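PDB 6B2W: putative peptidyl-arginine deiminase family protein from Campylobacter jejuni subsp. jejuni serotype O:2, which probably hydrolyses agmatine to N-carbamoylputrescine and ammonia, as an agmatine deiminase of polyamine biosynthesis, and holds agmatine bound in this structure. Local coordinates for residues A[43-48]-A[68-73]; A[57-62]-A[76-81]; A[196-201]-A[230-235]; A[222-227]-A[250-255]. The protein carries 1 engineered substitution. One frame throughout, in Å; residues are numbered along the deposited sequence.

Interaction 1: A[43-48]-A[68-73]; sequences SYKEFV and ENFKDI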
loop_
_atom_site.group_PDB
_atom_site.type_symbol
_atom_site.label_atom_id
_atom_site.label_comp_id
_atom_site.label_asym_id
_atom_site.label_seq_id
_atom_site.Cartn_x
_atom_site.Cartn_y
_atom_site.Cartn_z
ATOM N N SER A 43 9.505 -3.937 15.533
ATOM C CA SER A 43 9.583 -3.227 14.262
ATOM C C SER A 43 8.434 -2.230 14.095
ATOM O O SER A 43 8.642 -1.121 13.599
ATOM C CB SER A 43 9.596 -4.220 13.100
ATOM O OG SER A 43 10.717 -5.082 13.184
ATOM N N TYR A 44 7.230 -2.623 14.509
ATOM C CA TYR A 44 6.079 -1.707 14.507
ATOM C C TYR A 44 6.345 -0.486 15.389
ATOM O O TYR A 44 6.033 0.637 14.991
ATOM C CB TYR A 44 4.781 -2.412 14.950
ATOM C CG TYR A 44 3.931 -2.946 13.805
ATOM C CD1 TYR A 44 4.348 -4.040 13.053
ATOM C CD2 TYR A 44 2.706 -2.360 13.481
ATOM C CE1 TYR A 44 3.580 -4.534 12.011
ATOM C CE2 TYR A 44 1.931 -2.849 12.438
ATOM C CZ TYR A 44 2.375 -3.937 11.707
ATOM O OH TYR A 44 1.627 -4.441 10.667
ATOM N N LYS A 45 6.926 -0.707 16.571
ATOM C CA LYS A 45 7.287 0.392 17.475
ATOM C C LYS A 45 8.148 1.444 16.772
ATOM O O LYS A 45 7.881 2.642 16.879
ATOM C CB LYS A 45 8.018 -0.125 18.724
ATOM C CG LYS A 45 7.115 -0.787 19.756
ATOM C CD LYS A 45 7.882 -1.233 20.995
ATOM C CE LYS A 45 8.217 -0.058 21.907
ATOM N NZ LYS A 45 8.831 -0.493 23.193
ATOM N N GLU A 46 9.173 0.994 16.053
ATOM C CA GLU A 46 10.048 1.909 15.318
ATOM C C GLU A 46 9.284 2.671 14.251
ATOM O O GLU A 46 9.337 3.902 14.200
ATOM C CB GLU A 46 11.229 1.163 14.684
ATOM C CG GLU A 46 12.380 0.924 15.646
ATOM C CD GLU A 46 12.818 2.206 16.337
ATOM O OE1 GLU A 46 13.033 3.218 15.626
ATOM O OE2 GLU A 46 12.925 2.207 17.586
ATOM N N PHE A 47 8.573 1.921 13.413
ATOM C CA PHE A 47 7.749 2.481 12.339
ATOM C C PHE A 47 6.806 3.558 12.885
ATOM O O PHE A 47 6.800 4.692 12.405
ATOM C CB PHE A 47 6.968 1.339 11.659
ATOM C CG PHE A 47 6.230 1.730 10.396
ATOM C CD1 PHE A 47 6.580 2.851 9.648
ATOM C CD2 PHE A 47 5.196 0.924 9.931
ATOM C CE1 PHE A 47 5.891 3.172 8.492
ATOM C CE2 PHE A 47 4.511 1.239 8.772
ATOM C CZ PHE A 47 4.860 2.364 8.050
ATOM N N VAL A 48 6.045 3.205 13.916
ATOM C CA VAL A 48 5.085 4.126 14.518
ATOM C C VAL A 48 5.756 5.375 15.111
ATOM O O VAL A 48 5.250 6.485 14.943
ATOM C CB VAL A 48 4.231 3.420 15.593
ATOM C CG1 VAL A 48 3.381 4.419 16.368
ATOM C CG2 VAL A 48 3.331 2.378 14.952
ATOM N N GLU A 68 -0.687 -1.371 24.859
ATOM C CA GLU A 68 0.238 -0.996 25.937
ATOM C C GLU A 68 1.714 -0.965 25.516
ATOM O O GLU A 68 2.533 -0.349 26.200
ATOM C CB GLU A 68 0.051 -1.903 27.161
ATOM C CG GLU A 68 -0.926 -1.356 28.198
ATOM C CD GLU A 68 -0.351 -0.210 29.016
ATOM O OE1 GLU A 68 0.883 -0.168 29.214
ATOM O OE2 GLU A 68 -1.137 0.649 29.470
ATOM N N ASN A 69 2.055 -1.613 24.402
ATOM C CA ASN A 69 3.410 -1.499 23.835
ATOM C C ASN A 69 3.711 -0.118 23.231
ATOM O O ASN A 69 4.876 0.220 23.028
ATOM C CB ASN A 69 3.651 -2.572 22.762
ATOM C CG ASN A 69 4.024 -3.926 23.349
ATOM O OD1 ASN A 69 5.085 -4.080 23.959
ATOM N ND2 ASN A 69 3.162 -4.921 23.148
ATOM N N PHE A 70 2.668 0.664 22.939
ATOM C CA PHE A 70 2.803 1.951 22.250
ATOM C C PHE A 70 2.285 3.132 23.078
ATOM O O PHE A 70 1.972 4.190 22.522
ATOM C CB PHE A 70 2.024 1.898 20.930
ATOM C CG PHE A 70 2.387 0.732 20.055
ATOM C CD1 PHE A 70 1.806 -0.513 20.256
ATOM C CD2 PHE A 70 3.308 0.879 19.028
ATOM C CE1 PHE A 70 2.140 -1.589 19.452
ATOM C CE2 PHE A 70 3.644 -0.194 18.220
ATOM C CZ PHE A 70 3.059 -1.430 18.432
ATOM N N LYS A 71 2.213 2.963 24.397
ATOM C CA LYS A 71 1.461 3.892 25.247
ATOM C C LYS A 71 2.048 5.304 25.347
ATOM O O LYS A 71 1.292 6.276 25.424
ATOM C CB LYS A 71 1.250 3.312 26.655
ATOM C CG LYS A 71 2.520 3.020 27.446
ATOM C CD LYS A 71 2.272 3.109 28.948
ATOM C CE LYS A 71 2.347 4.548 29.441
ATOM N NZ LYS A 71 1.722 4.747 30.777
ATOM N N ASP A 72 3.376 5.422 25.343
ATOM C CA ASP A 72 4.034 6.719 25.550
ATOM C C ASP A 72 4.624 7.297 24.259
ATOM O O ASP A 72 5.764 7.770 24.239
ATOM C CB ASP A 72 5.121 6.604 26.636
ATOM C CG ASP A 72 4.568 6.755 28.052
ATOM O OD1 ASP A 72 3.445 7.286 28.222
ATOM O OD2 ASP A 72 5.272 6.346 29.003
ATOM N N ILE A 73 3.834 7.273 23.189
ATOM C CA ILE A 73 4.243 7.841 21.910
ATOM C C ILE A 73 3.283 8.968 21.541
ATOM O O ILE A 73 2.073 8.756 21.456
ATOM C CB ILE A 73 4.267 6.774 20.797
ATOM C CG1 ILE A 73 5.239 5.649 21.168
ATOM C CG2 ILE A 73 4.676 7.391 19.466
ATOM C CD1 ILE A 73 5.113 4.411 20.307
#

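Interaction 2: A[57-62]-A[76-81]; sequences VLLIAP and VEFFKC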
loop_
_atom_site.group_PDB
_atom_site.type_symbol
_atom_site.label_atom_id
_atom_site.label_comp_id
_atom_site.label_asym_id
_atom_site.label_seq_id
_atom_site.Cartn_x
_atom_site.Cartn_y
_atom_site.Cartn_z
ATOM N N VAL A 57 -1.098 8.991 14.195
ATOM C CA VAL A 57 -1.124 7.564 13.896
ATOM C C VAL A 57 -2.322 6.934 14.603
ATOM O O VAL A 57 -2.577 7.218 15.775
ATOM C CB VAL A 57 0.172 6.869 14.370
ATOM C CG1 VAL A 57 0.117 5.368 14.120
ATOM C CG2 VAL A 57 1.385 7.467 13.674
ATOM N N LEU A 58 -3.058 6.090 13.883
ATOM C CA LEU A 58 -4.183 5.361 14.454
ATOM C C LEU A 58 -3.851 3.881 14.476
ATOM O O LEU A 58 -3.590 3.289 13.431
ATOM C CB LEU A 58 -5.456 5.595 13.634
ATOM C CG LEU A 58 -6.714 4.840 14.084
ATOM C CD1 LEU A 58 -7.097 5.192 15.515
ATOM C CD2 LEU A 58 -7.876 5.120 13.141
ATOM N N LEU A 59 -3.861 3.289 15.667
ATOM C CA LEU A 59 -3.548 1.876 15.828
ATOM C C LEU A 59 -4.810 1.086 16.139
ATOM O O LEU A 59 -5.531 1.397 17.089
ATOM C CB LEU A 59 -2.505 1.680 16.929
ATOM C CG LEU A 59 -1.140 2.331 16.677
ATOM C CD1 LEU A 59 -0.216 2.083 17.858
ATOM C CD2 LEU A 59 -0.501 1.830 15.388
ATOM N N ILE A 60 -5.068 0.070 15.318
ATOM C CA ILE A 60 -6.240 -0.782 15.453
ATOM C C ILE A 60 -5.805 -2.156 15.958
ATOM O O ILE A 60 -4.979 -2.811 15.329
ATOM C CB ILE A 60 -6.955 -0.945 14.094
ATOM C CG1 ILE A 60 -7.401 0.420 13.553
ATOM C CG2 ILE A 60 -8.157 -1.877 14.225
ATOM C CD1 ILE A 60 -7.647 0.436 12.059
ATOM N N ALA A 61 -6.355 -2.589 17.091
ATOM C CA ALA A 61 -6.049 -3.917 17.626
ATOM C C ALA A 61 -7.236 -4.507 18.391
ATOM O O ALA A 61 -8.065 -3.760 18.913
ATOM C CB ALA A 61 -4.817 -3.860 18.516
ATOM N N PRO A 62 -7.318 -5.851 18.460
ATOM C CA PRO A 62 -8.469 -6.510 19.087
ATOM C C PRO A 62 -8.475 -6.579 20.618
ATOM O O PRO A 62 -9.410 -7.142 21.176
ATOM C CB PRO A 62 -8.417 -7.936 18.511
ATOM C CG PRO A 62 -7.432 -7.891 17.388
ATOM C CD PRO A 62 -6.454 -6.835 17.789
ATOM N N VAL A 76 -0.455 9.376 18.907
ATOM C CA VAL A 76 -0.931 8.024 18.653
ATOM C C VAL A 76 -2.290 7.844 19.307
ATOM O O VAL A 76 -2.472 8.177 20.477
ATOM C CB VAL A 76 0.054 6.955 19.172
ATOM C CG1 VAL A 76 -0.471 5.552 18.896
ATOM C CG2 VAL A 76 1.417 7.134 18.520
ATOM N N GLU A 77 -3.238 7.326 18.532
ATOM C CA GLU A 77 -4.571 7.011 19.022
ATOM C C GLU A 77 -4.831 5.527 18.813
ATOM O O GLU A 77 -4.131 4.865 18.045
ATOM C CB GLU A 77 -5.620 7.853 18.294
ATOM C CG GLU A 77 -5.532 9.344 18.603
ATOM C CD GLU A 77 -6.480 10.186 17.768
ATOM O OE1 GLU A 77 -7.348 9.614 17.078
ATOM O OE2 GLU A 77 -6.355 11.428 17.800
ATOM N N PHE A 78 -5.840 5.013 19.511
ATOM C CA PHE A 78 -6.114 3.581 19.551
ATOM C C PHE A 78 -7.586 3.315 19.276
ATOM O O PHE A 78 -8.442 4.107 19.664
ATOM C CB PHE A 78 -5.743 3.014 20.925
ATOM C CG PHE A 78 -4.413 3.489 21.442
ATOM C CD1 PHE A 78 -3.230 2.939 20.964
ATOM C CD2 PHE A 78 -4.342 4.491 22.403
ATOM C CE1 PHE A 78 -2.004 3.375 21.437
ATOM C CE2 PHE A 78 -3.117 4.932 22.880
ATOM C CZ PHE A 78 -1.946 4.371 22.397
ATOM N N PHE A 79 -7.874 2.200 18.609
ATOM C CA PHE A 79 -9.250 1.801 18.335
ATOM C C PHE A 79 -9.408 0.293 18.455
ATOM O O PHE A 79 -8.697 -0.460 17.794
ATOM C CB PHE A 79 -9.673 2.251 16.942
ATOM C CG PHE A 79 -11.103 1.927 16.614
ATOM C CD1 PHE A 79 -12.136 2.677 17.157
ATOM C CD2 PHE A 79 -11.419 0.873 15.768
ATOM C CE1 PHE A 79 -13.458 2.383 16.863
ATOM C CE2 PHE A 79 -12.739 0.576 15.469
ATOM C CZ PHE A 79 -13.760 1.330 16.018
ATOM N N LYS A 80 -10.355 -0.141 19.282
ATOM C CA LYS A 80 -10.569 -1.565 19.529
ATOM C C LYS A 80 -11.425 -2.188 18.413
ATOM O O LYS A 80 -12.554 -1.757 18.170
ATOM C CB LYS A 80 -11.248 -1.782 20.891
ATOM C CG LYS A 80 -10.578 -2.833 21.771
ATOM C CD LYS A 80 -11.537 -3.932 22.224
ATOM C CE LYS A 80 -11.542 -5.123 21.270
ATOM N NZ LYS A 80 -12.619 -5.087 20.244
ATOM N N CYS A 81 -10.880 -3.203 17.746
ATOM C CA CYS A 81 -11.604 -3.926 16.702
ATOM C C CYS A 81 -10.934 -5.269 16.420
ATOM O O CYS A 81 -9.709 -5.372 16.471
ATOM C CB CYS A 81 -11.666 -3.102 15.413
ATOM S SG CYS A 81 -12.646 -3.863 14.093
#

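Interaction 3: A[196-201]-A[230-235]; sequences NGFIKG and DEHYLP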
loop_
_atom_site.group_PDB
_atom_site.type_symbol
_atom_site.label_atom_id
_atom_site.label_comp_id
_atom_site.label_asym_id
_atom_site.label_seq_id
_atom_site.Cartn_x
_atom_site.Cartn_y
_atom_site.Cartn_z
ATOM N N ASN A 196 4.194 -7.503 -17.141
ATOM C CA ASN A 196 5.359 -8.196 -16.591
ATOM C C ASN A 196 5.771 -7.697 -15.212
ATOM O O ASN A 196 5.491 -6.555 -14.839
ATOM C CB ASN A 196 6.546 -8.039 -17.541
ATOM C CG ASN A 196 6.389 -8.849 -18.808
ATOM O OD1 ASN A 196 6.242 -8.298 -19.894
ATOM N ND2 ASN A 196 6.415 -10.166 -18.673
ATOM N N GLY A 197 6.448 -8.567 -14.468
ATOM C CA GLY A 197 7.085 -8.191 -13.215
ATOM C C GLY A 197 6.463 -8.837 -11.995
ATOM O O GLY A 197 5.242 -8.972 -11.906
ATOM N N PHE A 198 7.319 -9.236 -11.056
ATOM C CA PHE A 198 6.886 -9.758 -9.761
ATOM C C PHE A 198 8.020 -9.676 -8.745
ATOM O O PHE A 198 9.155 -9.360 -9.099
ATOM C CB PHE A 198 6.410 -11.208 -9.891
ATOM C CG PHE A 198 7.465 -12.154 -10.397
ATOM C CD1 PHE A 198 7.613 -12.384 -11.758
ATOM C CD2 PHE A 198 8.302 -12.819 -9.512
ATOM C CE1 PHE A 198 8.582 -13.256 -12.227
ATOM C CE2 PHE A 198 9.273 -13.691 -9.975
ATOM C CZ PHE A 198 9.413 -13.911 -11.335
ATOM N N ILE A 199 7.694 -9.948 -7.484
ATOM C CA ILE A 199 8.693 -10.117 -6.429
ATOM C C ILE A 199 8.444 -11.476 -5.769
ATOM O O ILE A 199 7.311 -11.815 -5.436
ATOM C CB ILE A 199 8.625 -8.983 -5.380
ATOM C CG1 ILE A 199 8.796 -7.605 -6.036
ATOM C CG2 ILE A 199 9.680 -9.184 -4.300
ATOM C CD1 ILE A 199 10.182 -7.315 -6.575
ATOM N N LYS A 200 9.518 -12.229 -5.541
ATOM C CA LYS A 200 9.433 -13.652 -5.219
ATOM C C LYS A 200 9.282 -13.784 -3.717
ATOM O O LYS A 200 10.168 -13.386 -2.964
ATOM C CB LYS A 200 10.687 -14.389 -5.695
ATOM C CG LYS A 200 10.725 -15.871 -5.348
ATOM C CD LYS A 200 9.751 -16.679 -6.192
ATOM C CE LYS A 200 9.866 -18.166 -5.886
ATOM N NZ LYS A 200 8.956 -18.989 -6.732
ATOM N N GLY A 201 8.163 -14.363 -3.296
ATOM C CA GLY A 201 7.732 -14.320 -1.902
ATOM C C GLY A 201 6.392 -13.613 -1.798
ATOM O O GLY A 201 5.648 -13.816 -0.843
ATOM N N ASP A 230 19.578 -13.957 -11.494
ATOM C CA ASP A 230 18.409 -13.924 -10.630
ATOM C C ASP A 230 17.152 -14.081 -11.486
ATOM O O ASP A 230 17.087 -13.572 -12.604
ATOM C CB ASP A 230 18.382 -12.594 -9.875
ATOM C CG ASP A 230 17.458 -12.611 -8.674
ATOM O OD1 ASP A 230 16.317 -13.101 -8.797
ATOM O OD2 ASP A 230 17.868 -12.114 -7.601
ATOM N N GLU A 231 16.156 -14.785 -10.956
ATOM C CA GLU A 231 14.892 -14.983 -11.674
ATOM C C GLU A 231 14.140 -13.679 -11.940
ATOM O O GLU A 231 13.284 -13.629 -12.819
ATOM C CB GLU A 231 13.979 -15.982 -10.944
ATOM C CG GLU A 231 13.515 -15.580 -9.553
ATOM C CD GLU A 231 12.619 -16.632 -8.913
ATOM O OE1 GLU A 231 11.719 -17.162 -9.604
ATOM O OE2 GLU A 231 12.808 -16.928 -7.714
ATOM N N HIS A 232 14.467 -12.634 -11.185
ATOM C CA HIS A 232 13.846 -11.322 -11.356
ATOM C C HIS A 232 14.349 -10.526 -12.559
ATOM O O HIS A 232 13.711 -9.545 -12.940
ATOM C CB HIS A 232 14.048 -10.479 -10.094
ATOM C CG HIS A 232 13.361 -11.036 -8.893
ATOM N ND1 HIS A 232 14.041 -11.584 -7.827
ATOM C CD2 HIS A 232 12.046 -11.156 -8.603
ATOM C CE1 HIS A 232 13.172 -12.002 -6.925
ATOM N NE2 HIS A 232 11.956 -11.754 -7.374
ATOM N N TYR A 233 15.472 -10.930 -13.156
ATOM C CA TYR A 233 16.121 -10.100 -14.178
ATOM C C TYR A 233 15.203 -9.712 -15.336
ATOM O O TYR A 233 14.808 -8.549 -15.438
ATOM C CB TYR A 233 17.406 -10.739 -14.720
ATOM C CG TYR A 233 18.185 -9.777 -15.591
ATOM C CD1 TYR A 233 18.901 -8.733 -15.023
ATOM C CD2 TYR A 233 18.182 -9.888 -16.980
ATOM C CE1 TYR A 233 19.608 -7.835 -15.802
ATOM C CE2 TYR A 233 18.889 -8.995 -17.770
ATOM C CZ TYR A 233 19.597 -7.967 -17.173
ATOM O OH TYR A 233 20.305 -7.066 -17.936
ATOM N N LEU A 234 14.862 -10.663 -16.205
ATOM C CA LEU A 234 14.112 -10.318 -17.418
ATOM C C LEU A 234 12.620 -9.999 -17.185
ATOM O O LEU A 234 12.030 -9.255 -17.973
ATOM C CB LEU A 234 14.324 -11.352 -18.544
ATOM C CG LEU A 234 13.742 -12.768 -18.507
ATOM C CD1 LEU A 234 12.246 -12.785 -18.791
ATOM C CD2 LEU A 234 14.458 -13.634 -19.536
ATOM N N PRO A 235 12.007 -10.547 -16.115
ATOM C CA PRO A 235 10.667 -10.056 -15.771
ATOM C C PRO A 235 10.630 -8.552 -15.486
ATOM O O PRO A 235 9.735 -7.858 -15.970
ATOM C CB PRO A 235 10.315 -10.849 -14.511
ATOM C CG PRO A 235 11.057 -12.125 -14.668
ATOM C CD PRO A 235 12.347 -11.764 -15.353
#

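Interaction 4: A[222-227]-A[250-255]; sequences HCICED and LLELPI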
loop_
_atom_site.group_PDB
_atom_site.type_symbol
_atom_site.label_atom_id
_atom_site.label_comp_id
_atom_site.label_asym_id
_atom_site.label_seq_id
_atom_site.Cartn_x
_atom_site.Cartn_y
_atom_site.Cartn_z
ATOM N N HIS A 222 10.430 2.477 -9.903
ATOM C CA HIS A 222 10.149 1.059 -10.170
ATOM C C HIS A 222 11.340 0.137 -9.895
ATOM O O HIS A 222 12.496 0.554 -9.972
ATOM C CB HIS A 222 9.698 0.879 -11.623
ATOM C CG HIS A 222 10.796 1.066 -12.627
ATOM N ND1 HIS A 222 11.528 0.012 -13.134
ATOM C CD2 HIS A 222 11.285 2.182 -13.218
ATOM C CE1 HIS A 222 12.420 0.471 -13.993
ATOM N NE2 HIS A 222 12.295 1.785 -14.061
ATOM N N CYS A 223 11.033 -1.129 -9.608
ATOM C CA CYS A 223 12.042 -2.147 -9.314
ATOM C C CYS A 223 12.770 -2.665 -10.561
ATOM O O CYS A 223 12.213 -2.690 -11.662
ATOM C CB CYS A 223 11.397 -3.341 -8.591
ATOM S SG CYS A 223 10.532 -2.944 -7.050
ATOM N N ILE A 224 14.019 -3.081 -10.356
ATOM C CA ILE A 224 14.824 -3.779 -11.362
ATOM C C ILE A 224 15.774 -4.707 -10.625
ATOM O O ILE A 224 15.887 -4.634 -9.402
ATOM C CB ILE A 224 15.672 -2.818 -12.219
ATOM C CG1 ILE A 224 16.462 -1.876 -11.313
ATOM C CG2 ILE A 224 14.794 -2.045 -13.195
ATOM C CD1 ILE A 224 17.519 -1.087 -12.039
ATOM N N CYS A 225 16.467 -5.561 -11.372
ATOM C CA CYS A 225 17.406 -6.519 -10.793
ATOM C C CYS A 225 18.756 -6.412 -11.503
ATOM O O CYS A 225 18.830 -6.550 -12.721
ATOM C CB CYS A 225 16.832 -7.930 -10.925
ATOM S SG CYS A 225 17.860 -9.250 -10.250
ATOM N N GLU A 226 19.814 -6.144 -10.743
ATOM C CA GLU A 226 21.156 -5.997 -11.315
ATOM C C GLU A 226 21.821 -7.351 -11.620
ATOM O O GLU A 226 22.696 -7.431 -12.484
ATOM C CB GLU A 226 22.050 -5.158 -10.393
ATOM C CG GLU A 226 21.620 -3.704 -10.260
ATOM C CD GLU A 226 22.686 -2.824 -9.622
ATOM O OE1 GLU A 226 22.825 -2.840 -8.380
ATOM O OE2 GLU A 226 23.385 -2.100 -10.362
ATOM N N ASP A 227 21.405 -8.402 -10.914
ATOM C CA ASP A 227 21.966 -9.746 -11.085
ATOM C C ASP A 227 21.235 -10.507 -12.203
ATOM O O ASP A 227 20.064 -10.854 -12.060
ATOM C CB ASP A 227 21.869 -10.511 -9.755
ATOM C CG ASP A 227 22.600 -11.853 -9.773
ATOM O OD1 ASP A 227 23.191 -12.221 -10.810
ATOM O OD2 ASP A 227 22.575 -12.544 -8.732
ATOM N N LEU A 250 11.516 8.057 -15.021
ATOM C CA LEU A 250 11.691 6.813 -14.279
ATOM C C LEU A 250 12.875 6.875 -13.311
ATOM O O LEU A 250 13.926 7.428 -13.631
ATOM C CB LEU A 250 11.857 5.639 -15.251
ATOM C CG LEU A 250 10.739 5.419 -16.282
ATOM C CD1 LEU A 250 11.061 4.216 -17.154
ATOM C CD2 LEU A 250 9.370 5.237 -15.641
ATOM N N LEU A 251 12.673 6.306 -12.122
ATOM C CA LEU A 251 13.697 6.224 -11.080
ATOM C C LEU A 251 13.814 4.758 -10.681
ATOM O O LEU A 251 12.810 4.121 -10.375
ATOM C CB LEU A 251 13.298 7.087 -9.878
ATOM C CG LEU A 251 14.358 7.364 -8.805
ATOM C CD1 LEU A 251 14.068 8.672 -8.083
ATOM C CD2 LEU A 251 14.462 6.221 -7.805
ATOM N N GLU A 252 15.030 4.219 -10.693
ATOM C CA GLU A 252 15.221 2.778 -10.520
ATOM C C GLU A 252 15.477 2.378 -9.064
ATOM O O GLU A 252 16.266 3.010 -8.361
ATOM C CB GLU A 252 16.339 2.276 -11.440
ATOM C CG GLU A 252 15.964 2.375 -12.915
ATOM C CD GLU A 252 16.914 1.640 -13.846
ATOM O OE1 GLU A 252 18.100 1.455 -13.491
ATOM O OE2 GLU A 252 16.465 1.246 -14.944
ATOM N N LEU A 253 14.787 1.325 -8.629
ATOM C CA LEU A 253 14.882 0.804 -7.267
ATOM C C LEU A 253 15.423 -0.629 -7.311
ATOM O O LEU A 253 14.651 -1.589 -7.238
ATOM C CB LEU A 253 13.502 0.826 -6.599
ATOM C CG LEU A 253 12.829 2.195 -6.477
ATOM C CD1 LEU A 253 11.375 2.040 -6.071
ATOM C CD2 LEU A 253 13.571 3.075 -5.483
ATOM N N PRO A 254 16.757 -0.782 -7.440
ATOM C CA PRO A 254 17.328 -2.128 -7.536
ATOM C C PRO A 254 17.017 -2.972 -6.306
ATOM O O PRO A 254 17.233 -2.523 -5.184
ATOM C CB PRO A 254 18.837 -1.868 -7.652
ATOM C CG PRO A 254 19.041 -0.513 -7.077
ATOM C CD PRO A 254 17.805 0.254 -7.440
ATOM N N ILE A 255 16.507 -4.181 -6.523
ATOM C CA ILE A 255 16.173 -5.071 -5.411
ATOM C C ILE A 255 17.435 -5.516 -4.674
ATOM O O ILE A 255 18.529 -5.497 -5.250
ATOM C CB ILE A 255 15.383 -6.318 -5.862
ATOM C CG1 ILE A 255 16.202 -7.187 -6.829
ATOM C CG2 ILE A 255 14.058 -5.897 -6.481
ATOM C CD1 ILE A 255 15.613 -8.564 -7.066
HETATM O O HOH W 1 14.023 2.917 -15.723
HETATM O O HOH W 2 19.454 -5.391 -8.119
#

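Interaction 1: A[43-48]-A[68-73]
Lys-45 and Tyr-44, neighbours on the helix, receive the ring of Phe-70 from the loop, and the lysine can be followed outward from there. Its CB leaves the helix with CG beside the backbone N (chi1 -76°), which sets CG against the ring at Phe-70 CE2, 3.8 Å away. From there the chain turns from aromatic to polar company: CD passes the carbonyl of Asn-69, and a bend at chi3 (76°) brings CE to 3.5 Å from Asn-69 O. NZ continues from CE in an extended line and stops 4.0 Å from Asn-69 O without a hydrogen bond. The ring itself points at the helix backbone. Phe-70 CE2 is 3.7 Å from Lys-45 N, Tyr-44 C lies at the ring edge near its plane, and Phe-70 CZ sits 4.0 Å from Tyr-44 CB. One turn on, Val-48 splits its branches: CG2 meets Phe-70 CE2, while CG1 reaches Ile-73 CD1 at 4.3 Å. This is the edge of an alpha/beta layer: helix 37-52 packs on strands 19-25 and 56-61, and the loop before strand 76-80 sets Phe-70 against the flank of the helix.

Interaction 2: A[57-62]-A[76-81]
Five backbone hydrogen bonds join Val-57 to Ala-61 with Glu-77 to Cys-81, in the alternating pattern of neighbouring parallel strands. Glu-77 N gives the first to Val-57 O at 2.8 Å, nearly straight at 167°. Leu-59 then uses both of its backbone groups: its N donates to Glu-77 O at 2.9 Å, and its O accepts from Phe-79 N. Further along, Ala-61 N reaches Phe-79 O at 3.2 Å, and Cys-81 N closes the series on Ala-61 O. The carboxylate of Glu-77 turns elsewhere, its OE1 bonding to Tyr-21 OH and forming a salt bridge with Lys-132.

Side chains alternate between two faces. On one, Leu-59 packs its CD1 branch at 3.6 Å from Val-76 CG1, and the same methyl also lies obliquely by Phe-78 CE1. On the other face Leu-58 holds CG anti to its own N (chi1 177°) and swings CD1 across to the neighbouring strand, 3.9 Å from Glu-77 O and 4.2 Å from Phe-79 CB. Ile-60 CG2 meets Cys-81 CB at 3.9 Å.

Strand 76-80 is outermost in its sheet, whereas 56-61 is bonded on its other flank to strand 19-25. The amides and carbonyls that the two strands turn to each other are thus paired, and the side chains that pack can meet helices through hydrocarbon: Val-57, Leu-59 and Val-76 against Val-48 of helix 37-52, Leu-58 and Phe-79 against Leu-128 of helix 124-131.

Interaction 3: A[196-201]-A[230-235]
Lys-200 and His-232 share the one hydrogen bond between the segments, and it is a weak one: Lys-200 N donates to His-232 NE2 at 3.1 Å with an angle of only 129°. The amide approaches the imidazole at its edge, near the ring plane. His-232 ND1 gives a second weak bond, to Asp-230 OD1 2.9 Å away. That oxygen is gripped twice, for His-232 N also reaches Asp-230 OD1, at 3.1 Å and a nearly straight 170°, capping the turn into helix 233-244. Asp-230 OD2 is engaged by Arg-265 in a salt bridge, and Asn-196 N donates to Glu-242 OE2 of the same helix.

Apolar packing lies alongside. Phe-198 CG sits between its backbone N and carbonyl carbon (chi1 60°), which carries the ring obliquely to Pro-235 and His-232, CE1 3.7 Å from Pro-235 CG. Separately, Lys-200 lays its methylenes across the Glu-231 carboxylate, CG 3.3 Å from Glu-231 OE2, while Lys-200 NZ stays 4.4 Å from Glu-231 OE1, beyond a salt bridge.

One acceptor and one donor on the same ring would be consistent with a neutral His-232 carrying its proton on ND1, though both ring bonds are weak.

Interaction 4: A[222-227]-A[250-255]
His-222 opens the pairing with its backbone, N donating to Leu-251 O at 2.9 Å and O accepting from Leu-253 N at 2.8 Å. Its ring lies beside its own strand. A chi1 of 71° turns ND1 to the carbonyl of the following residue, Cys-223 O, 3.2 Å away and met from above the carbonyl plane, and puts NE2 on the side of Leu-250 and Glu-252. There NE2 meets a water at 2.7 Å in the ring plane, and this water donates to Glu-252 OE2, itself salt-bridged to Lys-240. The ring and the Glu-252 side chain run alongside, their planes nearly perpendicular, and Leu-250 CB sits at the ring edge.

Cys-223 shows the opposite face, where its CB approaches Ile-255 CG2. Ile-224 returns to the histidine side: its CD1 lies 3.6 Å from Glu-252 CB, and its CG1 passes by Pro-254. The backbone of Ile-224 accepts again, with Ile-255 N giving O a straight bond of 3.0 Å at 166°. Cys-225 turns SG to Ile-255 CD1 at 4.0 Å. At Glu-226 a second water replaces direct pairing, accepting from Glu-226 N at 2.8 Å and donating to Ile-255 O.

Helix 233-244 covers His-222 through Met-239, Lys-240 and Leu-243, while helix 289-300 packs on Leu-251 and Pro-254. Strands 219-224 and 249-254 are thus the parallel pair of a beta-alpha-beta unit whose connecting helix lies over the histidine, the building element expected of the guanidine-modifying family fold.

In the fold
Interactions 1 and 2 belong to one region and interactions 3 and 4 to another, their centres more than 30 Å apart across the fold. In each pair a parallel strand pairing adjoins a contact between helix and loop. Leu-59 of interaction 2 packs on Val-48 and Phe-70 of interaction 1, while Ile-255 and Cys-225 of interaction 4 press on His-232 and Asp-230 of interaction 3. Interactions 2 and 4 both pair an outermost strand with its inner neighbour, by five direct bonds in interaction 2 and by three with two waters in the more buried interaction 4. Interaction 1 is purely packing with no cross-segment hydrogen bond, whereas interaction 3 gathers a histidine and carboxylate at a helix start.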